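Side-chain contacts in SufC protein (Thermus thermophilus, PDB 2D2E), which probably binds and hydrolyses ATP as the cytoplasmic ABC-type ATPase of the Suf system of iron-sulfur cluster assembly: residues Glu67-Leu70 with Glu76-Arg79; Gln106-Arg111 with Leu158-Thr163; Ile199-Arg204 with Lys237-Leu242. All coordinates share one frame; numbering follows the deposited sequence.

Contact 1: Glu67-Leu70 with Glu76-Arg79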
loop_
_atom_site.group_PDB
_atom_site.type_symbol
_atom_site.label_atom_id
_atom_site.label_comp_id
_atom_site.label_asym_id
_atom_site.label_seq_id
_atom_site.Cartn_x
_atom_site.Cartn_y
_atom_site.Cartn_z
ATOM N N GLU A 67 -6.069 10.242 14.542
ATOM C CA GLU A 67 -4.842 10.203 15.344
ATOM C C GLU A 67 -3.550 10.357 14.545
ATOM O O GLU A 67 -3.358 9.699 13.518
ATOM C CB GLU A 67 -4.745 8.892 16.118
ATOM C CG GLU A 67 -5.988 8.463 16.845
ATOM C CD GLU A 67 -5.782 7.134 17.531
ATOM O OE1 GLU A 67 -4.961 7.077 18.469
ATOM O OE2 GLU A 67 -6.423 6.145 17.126
ATOM N N ASN A 68 -2.655 11.209 15.042
ATOM C CA ASN A 68 -1.360 11.456 14.404
ATOM C C ASN A 68 -0.488 10.218 14.636
ATOM O O ASN A 68 -0.256 9.817 15.780
ATOM C CB ASN A 68 -0.718 12.709 15.036
ATOM C CG ASN A 68 0.569 13.160 14.332
ATOM O OD1 ASN A 68 1.223 14.110 14.779
ATOM N ND2 ASN A 68 0.932 12.497 13.242
ATOM N N ILE A 69 -0.014 9.594 13.562
ATOM C CA ILE A 69 0.808 8.397 13.712
ATOM C C ILE A 69 2.284 8.606 13.418
ATOM O O ILE A 69 3.059 7.655 13.470
ATOM C CB ILE A 69 0.306 7.252 12.793
ATOM C CG1 ILE A 69 0.441 7.649 11.314
ATOM C CG2 ILE A 69 -1.123 6.916 13.154
ATOM C CD1 ILE A 69 0.074 6.518 10.338
ATOM N N LEU A 70 2.680 9.842 13.114
ATOM C CA LEU A 70 4.074 10.109 12.783
ATOM C C LEU A 70 5.064 9.706 13.862
ATOM O O LEU A 70 6.188 9.331 13.553
ATOM C CB LEU A 70 4.281 11.588 12.437
ATOM C CG LEU A 70 3.900 12.016 11.024
ATOM C CD1 LEU A 70 4.290 13.465 10.806
ATOM C CD2 LEU A 70 4.608 11.123 10.011
ATOM N N GLU A 76 3.389 -0.046 15.872
ATOM C CA GLU A 76 2.274 0.670 16.478
ATOM C C GLU A 76 1.292 1.157 15.406
ATOM O O GLU A 76 0.089 1.187 15.634
ATOM C CB GLU A 76 2.783 1.844 17.325
ATOM C CG GLU A 76 3.650 1.388 18.512
ATOM C CD GLU A 76 4.185 2.542 19.349
ATOM O OE1 GLU A 76 4.805 3.470 18.778
ATOM O OE2 GLU A 76 3.993 2.515 20.586
ATOM N N ARG A 77 1.800 1.530 14.233
ATOM C CA ARG A 77 0.896 1.977 13.168
ATOM C C ARG A 77 0.042 0.828 12.679
ATOM O O ARG A 77 -1.145 1.009 12.389
ATOM C CB ARG A 77 1.688 2.555 11.998
ATOM C CG ARG A 77 2.418 3.831 12.375
ATOM C CD ARG A 77 3.230 4.391 11.203
ATOM N NE ARG A 77 4.192 5.362 11.707
ATOM C CZ ARG A 77 4.849 6.245 10.963
ATOM N NH1 ARG A 77 4.653 6.297 9.656
ATOM N NH2 ARG A 77 5.713 7.080 11.534
ATOM N N ALA A 78 0.641 -0.354 12.584
ATOM C CA ALA A 78 -0.089 -1.532 12.139
ATOM C C ALA A 78 -1.177 -1.839 13.162
ATOM O O ALA A 78 -2.274 -2.252 12.799
ATOM C CB ALA A 78 0.851 -2.704 12.000
ATOM N N ARG A 79 -0.872 -1.616 14.443
ATOM C CA ARG A 79 -1.848 -1.856 15.507
ATOM C C ARG A 79 -3.035 -0.902 15.371
ATOM O O ARG A 79 -4.143 -1.207 15.813
ATOM C CB ARG A 79 -1.187 -1.688 16.887
#
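The guanidinium of Arg77 carries the backbone carbonyl of Ile69 over one of its faces, and the next carbonyl, that of Leu70, approaches obliquely. Ile69 O stands 3.4 Å from Arg77 CZ and 3.1 Å from Arg77 NE, but the angle is too poor for a hydrogen bond, and the oxygen meets the flat cation from above. Leu70 O lies 3.1 Å from Arg77 NH2. Below this polar end, the aliphatic part of the arginine runs nearly straight (chi2 179°) and crosses the side chain of Ile69 at about a right angle, with Ile69 CD1 3.9 Å from Arg77 CD. The setting is the antiparallel sheet of the ABC ATPase fold, in which the short strand 67-68, paired antiparallel with strand 60-64, gives way through a turn to helix 74-79. Arg77 reaches back from that helix over the turn. Its NE donates to Leu72 O within the turn, and NH1 donates to Leu49 O, its strongest partner, and to Ile48 O near the end of helix 42-50, the helix that carries the Walker A lysine at its start. NH2 also hydrogen-bonds a glycerol, probably from the crystallisation liquor.

Contact 2: Gln106-Arg111 with Leu158-Thr163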
loop_
_atom_site.group_PDB
_atom_site.type_symbol
_atom_site.label_atom_id
_atom_site.label_comp_id
_atom_site.label_asym_id
_atom_site.label_seq_id
_atom_site.Cartn_x
_atom_site.Cartn_y
_atom_site.Cartn_z
ATOM N N GLN A 106 -0.433 -13.575 14.040
ATOM C CA GLN A 106 -0.208 -13.573 15.501
ATOM C C GLN A 106 0.564 -12.327 15.935
ATOM O O GLN A 106 0.329 -11.787 17.016
ATOM C CB GLN A 106 0.556 -14.830 15.934
ATOM C CG GLN A 106 -0.296 -16.089 15.839
ATOM C CD GLN A 106 0.366 -17.333 16.410
ATOM O OE1 GLN A 106 1.588 -17.375 16.654
ATOM N NE2 GLN A 106 -0.430 -18.364 16.610
ATOM N N ALA A 107 1.481 -11.879 15.089
ATOM C CA ALA A 107 2.260 -10.677 15.387
ATOM C C ALA A 107 1.340 -9.454 15.362
ATOM O O ALA A 107 1.405 -8.583 16.246
ATOM C CB ALA A 107 3.390 -10.513 14.356
ATOM N N LYS A 108 0.469 -9.396 14.355
ATOM C CA LYS A 108 -0.452 -8.277 14.208
ATOM C C LYS A 108 -1.511 -8.238 15.317
ATOM O O LYS A 108 -1.891 -7.162 15.785
ATOM C CB LYS A 108 -1.117 -8.350 12.824
ATOM C CG LYS A 108 -1.813 -7.072 12.353
ATOM C CD LYS A 108 -3.282 -7.058 12.722
ATOM C CE LYS A 108 -3.988 -5.824 12.170
ATOM N NZ LYS A 108 -5.417 -5.800 12.583
ATOM N N LEU A 109 -1.970 -9.407 15.752
ATOM C CA LEU A 109 -3.002 -9.498 16.787
ATOM C C LEU A 109 -2.487 -9.498 18.233
ATOM O O LEU A 109 -3.259 -9.255 19.170
ATOM C CB LEU A 109 -3.867 -10.744 16.538
ATOM C CG LEU A 109 -4.709 -10.787 15.254
ATOM C CD1 LEU A 109 -5.462 -12.112 15.136
ATOM C CD2 LEU A 109 -5.702 -9.623 15.260
ATOM N N GLY A 110 -1.198 -9.778 18.419
ATOM C CA GLY A 110 -0.617 -9.803 19.757
ATOM C C GLY A 110 -1.012 -11.005 20.604
ATOM O O GLY A 110 -0.964 -10.949 21.843
ATOM N N ARG A 111 -1.396 -12.103 19.956
ATOM C CA ARG A 111 -1.803 -13.298 20.680
ATOM C C ARG A 111 -1.698 -14.528 19.796
ATOM O O ARG A 111 -1.513 -14.421 18.580
ATOM C CB ARG A 111 -3.252 -13.159 21.156
ATOM C CG ARG A 111 -4.258 -12.969 20.022
ATOM C CD ARG A 111 -5.686 -13.119 20.512
ATOM N NE ARG A 111 -6.652 -12.742 19.489
ATOM C CZ ARG A 111 -7.050 -13.538 18.499
ATOM N NH1 ARG A 111 -6.574 -14.776 18.387
ATOM N NH2 ARG A 111 -7.924 -13.090 17.613
ATOM N N LEU A 158 -5.318 -9.639 2.828
ATOM C CA LEU A 158 -6.654 -10.148 3.125
ATOM C C LEU A 158 -6.783 -10.759 4.518
ATOM O O LEU A 158 -7.803 -10.580 5.190
ATOM C CB LEU A 158 -7.066 -11.187 2.077
ATOM C CG LEU A 158 -7.774 -10.639 0.833
ATOM C CD1 LEU A 158 -7.975 -11.752 -0.146
ATOM C CD2 LEU A 158 -9.117 -10.048 1.199
ATOM N N VAL A 159 -5.756 -11.477 4.954
ATOM C CA VAL A 159 -5.797 -12.121 6.269
ATOM C C VAL A 159 -5.635 -11.192 7.472
ATOM O O VAL A 159 -6.318 -11.363 8.499
ATOM C CB VAL A 159 -4.734 -13.255 6.328
ATOM C CG1 VAL A 159 -4.645 -13.848 7.726
ATOM C CG2 VAL A 159 -5.114 -14.366 5.319
ATOM N N LEU A 160 -4.748 -10.209 7.344
ATOM C CA LEU A 160 -4.493 -9.264 8.430
ATOM C C LEU A 160 -5.587 -8.213 8.595
ATOM O O LEU A 160 -5.648 -7.540 9.621
ATOM C CB LEU A 160 -3.141 -8.577 8.234
ATOM C CG LEU A 160 -1.915 -9.488 8.388
ATOM C CD1 LEU A 160 -0.641 -8.685 8.168
ATOM C CD2 LEU A 160 -1.909 -10.113 9.769
ATOM N N GLU A 161 -6.439 -8.071 7.587
ATOM C CA GLU A 161 -7.542 -7.108 7.650
ATOM C C GLU A 161 -7.207 -5.683 8.089
ATOM O O GLU A 161 -7.772 -5.168 9.045
ATOM C CB GLU A 161 -8.633 -7.644 8.583
ATOM C CG GLU A 161 -9.307 -8.913 8.126
ATOM C CD GLU A 161 -10.560 -9.196 8.922
ATOM O OE1 GLU A 161 -10.458 -9.319 10.162
ATOM O OE2 GLU A 161 -11.641 -9.287 8.302
ATOM N N PRO A 162 -6.258 -5.033 7.410
ATOM C CA PRO A 162 -5.913 -3.658 7.793
ATOM C C PRO A 162 -7.050 -2.705 7.414
ATOM O O PRO A 162 -7.900 -3.043 6.589
ATOM C CB PRO A 162 -4.663 -3.380 6.970
ATOM C CG PRO A 162 -4.928 -4.190 5.717
ATOM C CD PRO A 162 -5.482 -5.482 6.243
ATOM N N THR A 163 -7.069 -1.524 8.019
ATOM C CA THR A 163 -8.081 -0.524 7.693
ATOM C C THR A 163 -7.626 0.287 6.505
ATOM O O THR A 163 -8.438 0.669 5.676
ATOM C CB THR A 163 -8.318 0.405 8.890
ATOM O OG1 THR A 163 -8.787 -0.385 9.991
ATOM C CG2 THR A 163 -9.342 1.466 8.572
HETATM O O HOH W 1 -6.687 -3.427 11.343
#
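Lys108 and Leu160 supply nearly all of the buried surface here, with Glu161 adding a small share at the margin. The contact joins the last turns of two helices of the ABC ATPase fold, helix 97-109 and helix 148-160, the second of which follows the ABC signature sequence. Lys108 leaves its helix toward the other segment and illustrates how one long side chain can serve two chemistries. Its root is apolar: Lys108 CB lies 3.6 Å from Leu160 CD2 and Lys108 CG 4.0 Å from it, although Leu160 was deposited in two conformers and these distances hold for one of them. A bend at chi2 (-93°) then turns the rest of the chain so that it slides past Leu160 in the opposite direction and brings its ammonium group to the backbone. There Lys108 NZ makes a weak hydrogen bond of 3.4 Å to Leu160 O. Glu161, the first residue to leave helical backbone angles, with positive phi, takes part through its main chain; its carboxylate is not in contact with the lysine. Replacing Lys108 by an alanine would probably leave Leu160 O without its ammonium partner, and a water that the lysine shares with Glu161 O without one of its mates. Elsewhere Leu160 also packs on Phe83 and Leu105, and so ties the two helices to a neighbouring loop. The water accepts a hydrogen bond from Lys108 NZ at 3.0 Å and donates one to Glu161 O at 3.1 Å.

Contact 3: Ile199-Arg204 with Lys237-Leu242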
loop_
_atom_site.group_PDB
_atom_site.type_symbol
_atom_site.label_atom_id
_atom_site.label_comp_id
_atom_site.label_asym_id
_atom_site.label_seq_id
_atom_site.Cartn_x
_atom_site.Cartn_y
_atom_site.Cartn_z
ATOM N N ILE A 199 0.363 3.551 -5.221
ATOM C CA ILE A 199 1.404 4.442 -5.739
ATOM C C ILE A 199 1.968 3.792 -6.989
ATOM O O ILE A 199 2.320 2.616 -6.980
ATOM C CB ILE A 199 2.517 4.641 -4.665
ATOM C CG1 ILE A 199 1.871 5.243 -3.417
ATOM C CG2 ILE A 199 3.649 5.547 -5.199
ATOM C CD1 ILE A 199 2.817 5.317 -2.215
ATOM N N THR A 200 2.051 4.553 -8.078
ATOM C CA THR A 200 2.528 3.966 -9.316
ATOM C C THR A 200 3.062 5.052 -10.249
ATOM O O THR A 200 2.692 6.228 -10.130
ATOM C CB THR A 200 1.330 3.226 -9.996
ATOM O OG1 THR A 200 1.757 2.560 -11.183
ATOM C CG2 THR A 200 0.240 4.214 -10.372
ATOM N N HIS A 201 3.963 4.662 -11.150
ATOM C CA HIS A 201 4.479 5.598 -12.144
ATOM C C HIS A 201 3.630 5.441 -13.403
ATOM O O HIS A 201 3.175 6.422 -13.994
ATOM C CB HIS A 201 5.943 5.282 -12.487
ATOM C CG HIS A 201 6.506 6.200 -13.525
ATOM N ND1 HIS A 201 6.770 5.801 -14.816
ATOM C CD2 HIS A 201 6.779 7.527 -13.475
ATOM C CE1 HIS A 201 7.185 6.840 -15.520
ATOM N NE2 HIS A 201 7.200 7.899 -14.730
ATOM N N TYR A 202 3.382 4.193 -13.791
ATOM C CA TYR A 202 2.564 3.893 -14.975
ATOM C C TYR A 202 1.092 3.825 -14.626
ATOM O O TYR A 202 0.712 3.399 -13.541
ATOM C CB TYR A 202 2.933 2.529 -15.570
ATOM C CG TYR A 202 4.312 2.491 -16.155
ATOM C CD1 TYR A 202 5.327 1.748 -15.543
ATOM C CD2 TYR A 202 4.614 3.198 -17.312
ATOM C CE1 TYR A 202 6.609 1.707 -16.076
ATOM C CE2 TYR A 202 5.910 3.169 -17.854
ATOM C CZ TYR A 202 6.893 2.419 -17.229
ATOM O OH TYR A 202 8.161 2.366 -17.765
ATOM N N GLN A 203 0.255 4.210 -15.575
ATOM C CA GLN A 203 -1.186 4.153 -15.387
ATOM C C GLN A 203 -1.745 2.717 -15.467
ATOM O O GLN A 203 -2.827 2.453 -14.959
ATOM C CB GLN A 203 -1.872 4.979 -16.494
ATOM C CG GLN A 203 -3.410 5.010 -16.435
ATOM C CD GLN A 203 -4.116 3.883 -17.205
ATOM O OE1 GLN A 203 -3.505 3.128 -17.955
ATOM N NE2 GLN A 203 -5.411 3.786 -17.005
ATOM N N ARG A 204 -0.995 1.809 -16.095
ATOM C CA ARG A 204 -1.458 0.430 -16.322
ATOM C C ARG A 204 -2.301 -0.238 -15.244
ATOM O O ARG A 204 -3.398 -0.716 -15.526
ATOM C CB ARG A 204 -0.279 -0.493 -16.659
ATOM C CG ARG A 204 -0.710 -1.846 -17.256
ATOM C CD ARG A 204 -1.510 -1.654 -18.554
ATOM N NE ARG A 204 -0.819 -0.742 -19.467
ATOM C CZ ARG A 204 0.223 -1.073 -20.226
ATOM N NH1 ARG A 204 0.699 -2.312 -20.205
ATOM N NH2 ARG A 204 0.810 -0.152 -20.978
ATOM N N LYS A 237 -0.346 11.386 -22.804
ATOM C CA LYS A 237 0.532 12.524 -23.068
ATOM C C LYS A 237 1.864 12.618 -22.363
ATOM O O LYS A 237 2.773 13.284 -22.866
ATOM C CB LYS A 237 -0.232 13.826 -22.826
ATOM C CG LYS A 237 -1.340 14.058 -23.838
ATOM C CD LYS A 237 -2.174 15.284 -23.467
ATOM C CE LYS A 237 -3.266 15.547 -24.490
ATOM N NZ LYS A 237 -4.178 16.630 -24.020
ATOM N N GLY A 238 1.984 11.991 -21.197
ATOM C CA GLY A 238 3.242 12.047 -20.468
ATOM C C GLY A 238 3.279 13.060 -19.330
ATOM O O GLY A 238 2.476 14.000 -19.261
ATOM N N TYR A 239 4.228 12.887 -18.421
ATOM C CA TYR A 239 4.300 13.796 -17.287
ATOM C C TYR A 239 4.674 15.231 -17.653
ATOM O O TYR A 239 4.202 16.166 -17.005
ATOM C CB TYR A 239 5.256 13.246 -16.233
ATOM C CG TYR A 239 4.646 12.096 -15.446
ATOM C CD1 TYR A 239 5.000 10.776 -15.707
ATOM C CD2 TYR A 239 3.720 12.349 -14.436
ATOM C CE1 TYR A 239 4.447 9.720 -14.966
ATOM C CE2 TYR A 239 3.160 11.317 -13.692
ATOM C CZ TYR A 239 3.529 10.002 -13.961
ATOM O OH TYR A 239 2.993 8.980 -13.209
ATOM N N GLU A 240 5.487 15.407 -18.699
ATOM C CA GLU A 240 5.899 16.749 -19.115
ATOM C C GLU A 240 4.697 17.584 -19.499
ATOM O O GLU A 240 4.666 18.790 -19.259
ATOM C CB GLU A 240 6.881 16.682 -20.287
ATOM C CG GLU A 240 8.194 16.015 -19.922
ATOM C CD GLU A 240 8.910 16.737 -18.793
ATOM O OE1 GLU A 240 9.676 16.078 -18.052
ATOM O OE2 GLU A 240 8.711 17.965 -18.653
ATOM N N TRP A 241 3.711 16.938 -20.107
ATOM C CA TRP A 241 2.493 17.628 -20.501
ATOM C C TRP A 241 1.812 18.223 -19.277
ATOM O O TRP A 241 1.426 19.393 -19.273
ATOM C CB TRP A 241 1.525 16.669 -21.194
ATOM C CG TRP A 241 0.098 17.118 -21.100
ATOM C CD1 TRP A 241 -0.488 18.143 -21.787
ATOM C CD2 TRP A 241 -0.902 16.618 -20.198
ATOM N NE1 TRP A 241 -1.787 18.315 -21.371
ATOM C CE2 TRP A 241 -2.067 17.391 -20.395
ATOM C CE3 TRP A 241 -0.924 15.588 -19.243
ATOM C CZ2 TRP A 241 -3.245 17.176 -19.671
ATOM C CZ3 TRP A 241 -2.095 15.370 -18.520
ATOM C CH2 TRP A 241 -3.243 16.162 -18.741
ATOM N N LEU A 242 1.656 17.412 -18.232
ATOM C CA LEU A 242 1.006 17.881 -17.020
ATOM C C LEU A 242 1.785 18.975 -16.303
ATOM O O LEU A 242 1.191 19.917 -15.770
ATOM C CB LEU A 242 0.750 16.713 -16.061
ATOM C CG LEU A 242 0.011 17.072 -14.768
ATOM C CD1 LEU A 242 -1.383 17.614 -15.062
ATOM C CD2 LEU A 242 -0.087 15.817 -13.910
#
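His201 holds its CG anti to the backbone N (chi1 179°), while Tyr239 sets its CG anti to its own carbonyl carbon, and these two choices bring the rings obliquely across each other and the phenol to the main chain of His201. The place is the loop after strand 195-199 of the ABC ATPase core, where a histidine following that strand is consistent with the switch histidine of the H-loop; the nearest side-chain atoms of His201 and Lys42 are about 4 Å apart, Lys42 being the P-loop lysine that binds ADP in another structure of this protein, none being bound here. The partner is helix 239-244, whose first residue is Tyr239. The ring centroids are 5.0 Å apart and the planes are turned by 31°, an oblique pairing. The firm link is polar. Tyr239 OH donates to His201 O at 2.7 Å, meeting a lone pair in the carbonyl plane with a C=O...O angle of 130°, and the carbonyl oxygen in turn lies in the plane of the phenol ring, at its edge. The same hydroxyl receives the backbone N-H of Gly36, at the start of the Walker A P-loop, so a single phenol oxygen couples the histidine loop to the nucleotide loop. The tyrosine ring itself is bedded among Met35, Val216 and Met218 of the central sheet and Leu234 of helix 228-237. Gly238, just before the tyrosine, occupies the N-cap position, and at its backbone angles (positive phi) a side chain would jam against the preceding carbonyl oxygen. Within the loop, the rim of the imidazole lies over the centre of the Tyr202 ring, and Thr200 OG1 donates to Tyr202 O at 2.7 Å.

In the fold
The three contacts follow one another along the chain, each closing before the next opens. Contacts 1 and 2 are neighbours, with centres about 15 Å apart; they touch by packing at Ala78 O and Lys108 CE, and their helices 74-79 and 97-109 are consecutive. Contact 3 lies on the opposite side of the chain's centre, its own centre about 31 Å from that of contact 1 and 34 Å from that of contact 2. The mixed sheet relates contacts 2 and 3: segment 158-163 leads into strand 164-168, and the adjacent parallel strand 195-199 leads into the loop of contact 3. Contact 3 sits beside the P-loop, whereas contact 2 packs helix ends away from the nucleotide site.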